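Local coordinates for protein lovastatin nonaketide synthase, polyketide synthase component (Aspergillus terreus, PDB 7CPX) that assembles the nonaketide dihydromonacolin L from nine malonyl-CoA units during lovastatin biosynthesis, working as a homodimeric polyketide synthase together with its partner LovC, at residues Gly59-Tyr71 and Phe217-Arg231. The protein carries 2 engineered substitutions. Numbering follows the deposited sequence.
Sequences GKHHGRTNAPYAY and FVLESKLSMLSPSGR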
loop_
_atom_site.group_PDB
_atom_site.type_symbol
_atom_site.label_atom_id
_atom_site.label_comp_id
_atom_site.label_asym_id
_atom_site.label_seq_id
_atom_site.Cartn_x
_atom_site.Cartn_y
_atom_site.Cartn_z
ATOM N N GLY A 59 -7.241 -4.506 26.320
ATOM C CA GLY A 59 -7.957 -5.428 25.454
ATOM C C GLY A 59 -8.794 -4.719 24.407
ATOM O O GLY A 59 -8.872 -5.160 23.259
ATOM N N LYS A 60 -9.427 -3.611 24.786
ATOM C CA LYS A 60 -10.300 -2.878 23.882
ATOM C C LYS A 60 -9.533 -2.046 22.862
ATOM O O LYS A 60 -10.160 -1.335 22.071
ATOM C CB LYS A 60 -11.246 -1.977 24.681
ATOM C CG LYS A 60 -12.211 -2.744 25.572
ATOM C CD LYS A 60 -13.382 -1.880 26.016
ATOM C CE LYS A 60 -12.946 -0.763 26.950
ATOM N NZ LYS A 60 -12.379 -1.287 28.223
ATOM N N HIS A 61 -8.204 -2.114 22.863
ATOM C CA HIS A 61 -7.427 -1.400 21.861
ATOM C C HIS A 61 -7.767 -1.920 20.470
ATOM O O HIS A 61 -7.913 -3.127 20.257
ATOM C CB HIS A 61 -5.932 -1.560 22.134
ATOM C CG HIS A 61 -5.064 -0.694 21.275
ATOM N ND1 HIS A 61 -4.946 -0.875 19.915
ATOM C CD2 HIS A 61 -4.267 0.356 21.586
ATOM C CE1 HIS A 61 -4.114 0.026 19.422
ATOM N NE2 HIS A 61 -3.689 0.786 20.415
ATOM N N HIS A 62 -7.891 -0.998 19.520
ATOM C CA HIS A 62 -8.318 -1.361 18.176
ATOM C C HIS A 62 -7.358 -2.367 17.555
ATOM O O HIS A 62 -6.143 -2.159 17.539
ATOM C CB HIS A 62 -8.400 -0.111 17.304
ATOM C CG HIS A 62 -7.091 0.598 17.152
ATOM N ND1 HIS A 62 -6.124 0.186 16.262
ATOM C CD2 HIS A 62 -6.581 1.676 17.791
ATOM C CE1 HIS A 62 -5.079 0.989 16.349
ATOM N NE2 HIS A 62 -5.331 1.902 17.269
ATOM N N GLY A 63 -7.913 -3.458 17.037
ATOM C CA GLY A 63 -7.111 -4.449 16.337
ATOM C C GLY A 63 -6.013 -5.060 17.179
ATOM O O GLY A 63 -4.926 -5.347 16.663
ATOM N N ARG A 64 -6.273 -5.274 18.467
ATOM C CA ARG A 64 -5.305 -5.885 19.365
ATOM C C ARG A 64 -6.026 -6.859 20.284
ATOM O O ARG A 64 -7.257 -6.865 20.380
ATOM C CB ARG A 64 -4.557 -4.843 20.206
ATOM C CG ARG A 64 -3.921 -3.715 19.418
ATOM C CD ARG A 64 -2.713 -4.158 18.615
ATOM N NE ARG A 64 -2.052 -3.013 18.000
ATOM C CZ ARG A 64 -1.159 -2.245 18.611
ATOM N NH1 ARG A 64 -0.755 -2.499 19.845
ATOM N NH2 ARG A 64 -0.664 -1.190 17.971
ATOM N N THR A 65 -5.241 -7.688 20.967
ATOM C CA THR A 65 -5.763 -8.624 21.951
ATOM C C THR A 65 -4.890 -8.565 23.194
ATOM O O THR A 65 -3.661 -8.561 23.089
ATOM C CB THR A 65 -5.799 -10.053 21.397
ATOM O OG1 THR A 65 -6.342 -10.939 22.383
ATOM C CG2 THR A 65 -4.402 -10.518 21.019
ATOM N N ASN A 66 -5.522 -8.519 24.360
ATOM C CA ASN A 66 -4.804 -8.482 25.626
ATOM C C ASN A 66 -4.444 -9.868 26.138
ATOM O O ASN A 66 -3.810 -9.977 27.193
ATOM C CB ASN A 66 -5.629 -7.744 26.683
ATOM C CG ASN A 66 -6.978 -8.389 26.924
ATOM O OD1 ASN A 66 -7.469 -9.156 26.096
ATOM N ND2 ASN A 66 -7.588 -8.075 28.061
ATOM N N ALA A 67 -4.825 -10.926 25.420
ATOM C CA ALA A 67 -4.556 -12.304 25.819
ATOM C C ALA A 67 -3.543 -12.910 24.857
ATOM O O ALA A 67 -3.924 -13.580 23.885
ATOM C CB ALA A 67 -5.847 -13.126 25.834
ATOM N N PRO A 68 -2.243 -12.706 25.075
ATOM C CA PRO A 68 -1.232 -13.293 24.190
ATOM C C PRO A 68 -0.887 -14.741 24.495
ATOM O O PRO A 68 0.092 -15.251 23.944
ATOM C CB PRO A 68 -0.019 -12.385 24.432
ATOM C CG PRO A 68 -0.152 -11.992 25.855
ATOM C CD PRO A 68 -1.632 -11.861 26.116
ATOM N N TYR A 69 -1.655 -15.407 25.351
ATOM C CA TYR A 69 -1.413 -16.792 25.716
ATOM C C TYR A 69 -2.624 -17.637 25.357
ATOM O O TYR A 69 -3.731 -17.128 25.158
ATOM C CB TYR A 69 -1.121 -16.938 27.213
ATOM C CG TYR A 69 -0.056 -16.004 27.735
ATOM C CD1 TYR A 69 1.289 -16.320 27.620
ATOM C CD2 TYR A 69 -0.397 -14.811 28.352
ATOM C CE1 TYR A 69 2.265 -15.471 28.100
ATOM C CE2 TYR A 69 0.571 -13.956 28.836
ATOM C CZ TYR A 69 1.901 -14.290 28.707
ATOM O OH TYR A 69 2.870 -13.438 29.187
ATOM N N ALA A 70 -2.400 -18.943 25.278
ATOM C CA ALA A 70 -3.471 -19.887 25.008
ATOM C C ALA A 70 -2.947 -21.290 25.253
ATOM O O ALA A 70 -1.740 -21.542 25.198
ATOM C CB ALA A 70 -3.996 -19.755 23.578
ATOM N N TYR A 71 -3.877 -22.203 25.526
ATOM C CA TYR A 71 -3.557 -23.618 25.683
ATOM C C TYR A 71 -3.539 -24.233 24.286
ATOM O O TYR A 71 -4.494 -24.863 23.824
ATOM C CB TYR A 71 -4.561 -24.294 26.605
ATOM C CG TYR A 71 -4.548 -23.767 28.025
ATOM C CD1 TYR A 71 -5.009 -22.493 28.318
ATOM C CD2 TYR A 71 -4.084 -24.547 29.073
ATOM C CE1 TYR A 71 -5.004 -22.011 29.611
ATOM C CE2 TYR A 71 -4.075 -24.073 30.368
ATOM C CZ TYR A 71 -4.537 -22.805 30.634
ATOM O OH TYR A 71 -4.528 -22.329 31.925
ATOM N N PHE A 217 -9.261 -13.771 18.850
ATOM C CA PHE A 217 -8.624 -13.104 19.979
ATOM C C PHE A 217 -9.020 -11.636 20.038
ATOM O O PHE A 217 -9.404 -11.127 21.096
ATOM C CB PHE A 217 -7.106 -13.245 19.888
ATOM C CG PHE A 217 -6.607 -14.606 20.259
ATOM C CD1 PHE A 217 -6.542 -15.609 19.313
ATOM C CD2 PHE A 217 -6.206 -14.884 21.551
ATOM C CE1 PHE A 217 -6.086 -16.862 19.647
ATOM C CE2 PHE A 217 -5.747 -16.138 21.894
ATOM C CZ PHE A 217 -5.687 -17.131 20.941
ATOM N N VAL A 218 -8.942 -10.942 18.903
ATOM C CA VAL A 218 -9.287 -9.524 18.880
ATOM C C VAL A 218 -10.756 -9.332 19.226
ATOM O O VAL A 218 -11.113 -8.454 20.020
ATOM C CB VAL A 218 -8.946 -8.914 17.508
ATOM C CG1 VAL A 218 -9.394 -7.464 17.446
ATOM C CG2 VAL A 218 -7.458 -9.018 17.241
ATOM N N LEU A 219 -11.629 -10.153 18.641
ATOM C CA LEU A 219 -13.058 -10.018 18.899
ATOM C C LEU A 219 -13.367 -10.202 20.379
ATOM O O LEU A 219 -14.054 -9.376 20.990
ATOM C CB LEU A 219 -13.835 -11.029 18.056
ATOM C CG LEU A 219 -13.849 -10.780 16.549
ATOM C CD1 LEU A 219 -14.345 -12.009 15.812
ATOM C CD2 LEU A 219 -14.715 -9.582 16.216
ATOM N N GLU A 220 -12.861 -11.283 20.975
ATOM C CA GLU A 220 -13.152 -11.552 22.378
ATOM C C GLU A 220 -12.523 -10.511 23.293
ATOM O O GLU A 220 -13.148 -10.099 24.276
ATOM C CB GLU A 220 -12.668 -12.953 22.755
ATOM C CG GLU A 220 -13.600 -14.084 22.335
ATOM C CD GLU A 220 -13.829 -14.155 20.838
ATOM O OE1 GLU A 220 -13.885 -13.093 20.188
ATOM O OE2 GLU A 220 -13.952 -15.280 20.311
ATOM N N SER A 221 -11.298 -10.072 22.993
ATOM C CA SER A 221 -10.655 -9.054 23.810
ATOM C C SER A 221 -11.352 -7.709 23.693
ATOM O O SER A 221 -11.252 -6.891 24.613
ATOM C CB SER A 221 -9.188 -8.915 23.407
ATOM O OG SER A 221 -8.490 -8.093 24.321
ATOM N N LYS A 222 -12.053 -7.462 22.585
ATOM C CA LYS A 222 -12.837 -6.240 22.472
ATOM C C LYS A 222 -13.896 -6.173 23.561
ATOM O O LYS A 222 -14.211 -5.085 24.058
ATOM C CB LYS A 222 -13.484 -6.157 21.088
ATOM C CG LYS A 222 -13.142 -4.899 20.297
ATOM C CD LYS A 222 -11.828 -5.013 19.530
ATOM C CE LYS A 222 -10.612 -4.868 20.430
ATOM N NZ LYS A 222 -10.136 -6.171 20.960
ATOM N N LEU A 223 -14.453 -7.319 23.944
ATOM C CA LEU A 223 -15.375 -7.419 25.066
ATOM C C LEU A 223 -14.674 -7.765 26.372
ATOM O O LEU A 223 -15.347 -7.944 27.392
ATOM C CB LEU A 223 -16.449 -8.474 24.775
ATOM C CG LEU A 223 -17.482 -8.131 23.703
ATOM C CD1 LEU A 223 -18.456 -9.280 23.517
ATOM C CD2 LEU A 223 -18.225 -6.855 24.062
ATOM N N SER A 224 -13.345 -7.869 26.364
ATOM C CA SER A 224 -12.576 -8.245 27.549
ATOM C C SER A 224 -12.942 -9.645 28.031
ATOM O O SER A 224 -12.738 -9.985 29.199
ATOM C CB SER A 224 -12.763 -7.227 28.677
ATOM O OG SER A 224 -11.930 -7.533 29.781
ATOM N N MET A 225 -13.493 -10.466 27.135
ATOM C CA MET A 225 -13.849 -11.832 27.503
ATOM C C MET A 225 -12.615 -12.655 27.850
ATOM O O MET A 225 -12.642 -13.447 28.799
ATOM C CB MET A 225 -14.623 -12.492 26.363
ATOM C CG MET A 225 -15.963 -11.845 26.074
ATOM S SD MET A 225 -16.673 -12.370 24.502
ATOM C CE MET A 225 -16.809 -14.136 24.758
ATOM N N LEU A 226 -11.532 -12.487 27.098
ATOM C CA LEU A 226 -10.337 -13.286 27.306
ATOM C C LEU A 226 -9.614 -12.867 28.580
ATOM O O LEU A 226 -9.775 -11.753 29.085
ATOM C CB LEU A 226 -9.388 -13.167 26.115
ATOM C CG LEU A 226 -9.967 -13.534 24.750
ATOM C CD1 LEU A 226 -8.869 -13.611 23.709
ATOM C CD2 LEU A 226 -10.731 -14.846 24.813
ATOM N N SER A 227 -8.803 -13.782 29.093
ATOM C CA SER A 227 -8.016 -13.512 30.285
ATOM C C SER A 227 -6.690 -12.875 29.889
ATOM O O SER A 227 -5.875 -13.530 29.230
ATOM C CB SER A 227 -7.761 -14.801 31.057
ATOM O OG SER A 227 -6.898 -14.576 32.156
ATOM N N PRO A 228 -6.427 -11.619 30.262
ATOM C CA PRO A 228 -5.108 -11.045 29.955
ATOM C C PRO A 228 -3.967 -11.824 30.578
ATOM O O PRO A 228 -2.884 -11.907 29.985
ATOM C CB PRO A 228 -5.204 -9.618 30.513
ATOM C CG PRO A 228 -6.304 -9.665 31.512
ATOM C CD PRO A 228 -7.282 -10.666 30.988
ATOM N N SER A 229 -4.179 -12.401 31.762
ATOM C CA SER A 229 -3.164 -13.253 32.369
ATOM C C SER A 229 -2.914 -14.511 31.552
ATOM O O SER A 229 -1.873 -15.153 31.726
ATOM C CB SER A 229 -3.577 -13.635 33.791
ATOM O OG SER A 229 -4.832 -14.294 33.796
ATOM N N GLY A 230 -3.839 -14.876 30.669
ATOM C CA GLY A 230 -3.655 -16.028 29.814
ATOM C C GLY A 230 -4.089 -17.345 30.407
ATOM O O GLY A 230 -3.690 -18.397 29.894
ATOM N N ARG A 231 -4.891 -17.332 31.469
ATOM C CA ARG A 231 -5.346 -18.556 32.111
ATOM C C ARG A 231 -6.769 -18.373 32.613
ATOM O O ARG A 231 -7.118 -17.316 33.145
ATOM C CB ARG A 231 -4.421 -18.950 33.268
ATOM C CG ARG A 231 -3.014 -19.287 32.818
ATOM C CD ARG A 231 -2.122 -19.669 33.981
ATOM N NE ARG A 231 -0.764 -19.965 33.543
ATOM C CZ ARG A 231 0.163 -19.048 33.300
ATOM N NH1 ARG A 231 -0.088 -17.756 33.437
ATOM N NH2 ARG A 231 1.373 -19.437 32.905
#
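Lys222 NZ is gripped by three backbone carbonyls, two of them across the contact. It donates to Gly59 O at 2.8 Å and to Arg64 O at 3.0 Å. The bond to Arg64 O runs almost straight on from the carbonyl, with a C=O...N angle of 165°. The third acceptor is Val218 O, one turn back in the same helix, which NZ meets in the carbonyl plane on a lone pair. The lysine starts off pointing away from 59-71. Bends at chi2, chi3 and chi4 curl it back, and CE passes His61 O on the way. The ammonium links the chain just before the His61-Arg64 type II turn to the last residue of that turn.

Beside it, Ser221 OG donates to Asn66 OD1, although the modelled spacing is doubtfully short at this resolution. Asn66 ND2 lies alongside the Pro228 ring. Thr65 OG1 is anti to the backbone N (chi1 -179°), which directs it to Phe217 O in a weak bond of 3.3 Å.

Farther along, the contact turns apolar. Ala67 CB packs on Leu226 CB at 3.6 Å. The edge of the Phe217 ring meets Ala70 CB, with CZ at 4.1 Å. Phe49 and Arg244 also pack on this ring. Tyr69 CB rests on Gly230 CA, at the end of the type I turn Ser227-Gly230. Tyr71 OH touches the aliphatic Arg231 CG, and the guanidinium goes on to a salt bridge with Asp39.

In the thiolase-fold ketosynthase, the contact ties strand 69-70 and the loop leading into it to the end of helix 214-222, with its Schellman motif at Ser224, and to the turn-containing segment beyond. Leu226 lies about 7 Å from the predicted active-site His367, side chain to side chain. The buried lysine charge is met by carbonyl dipoles, which probably stabilise its protonated form.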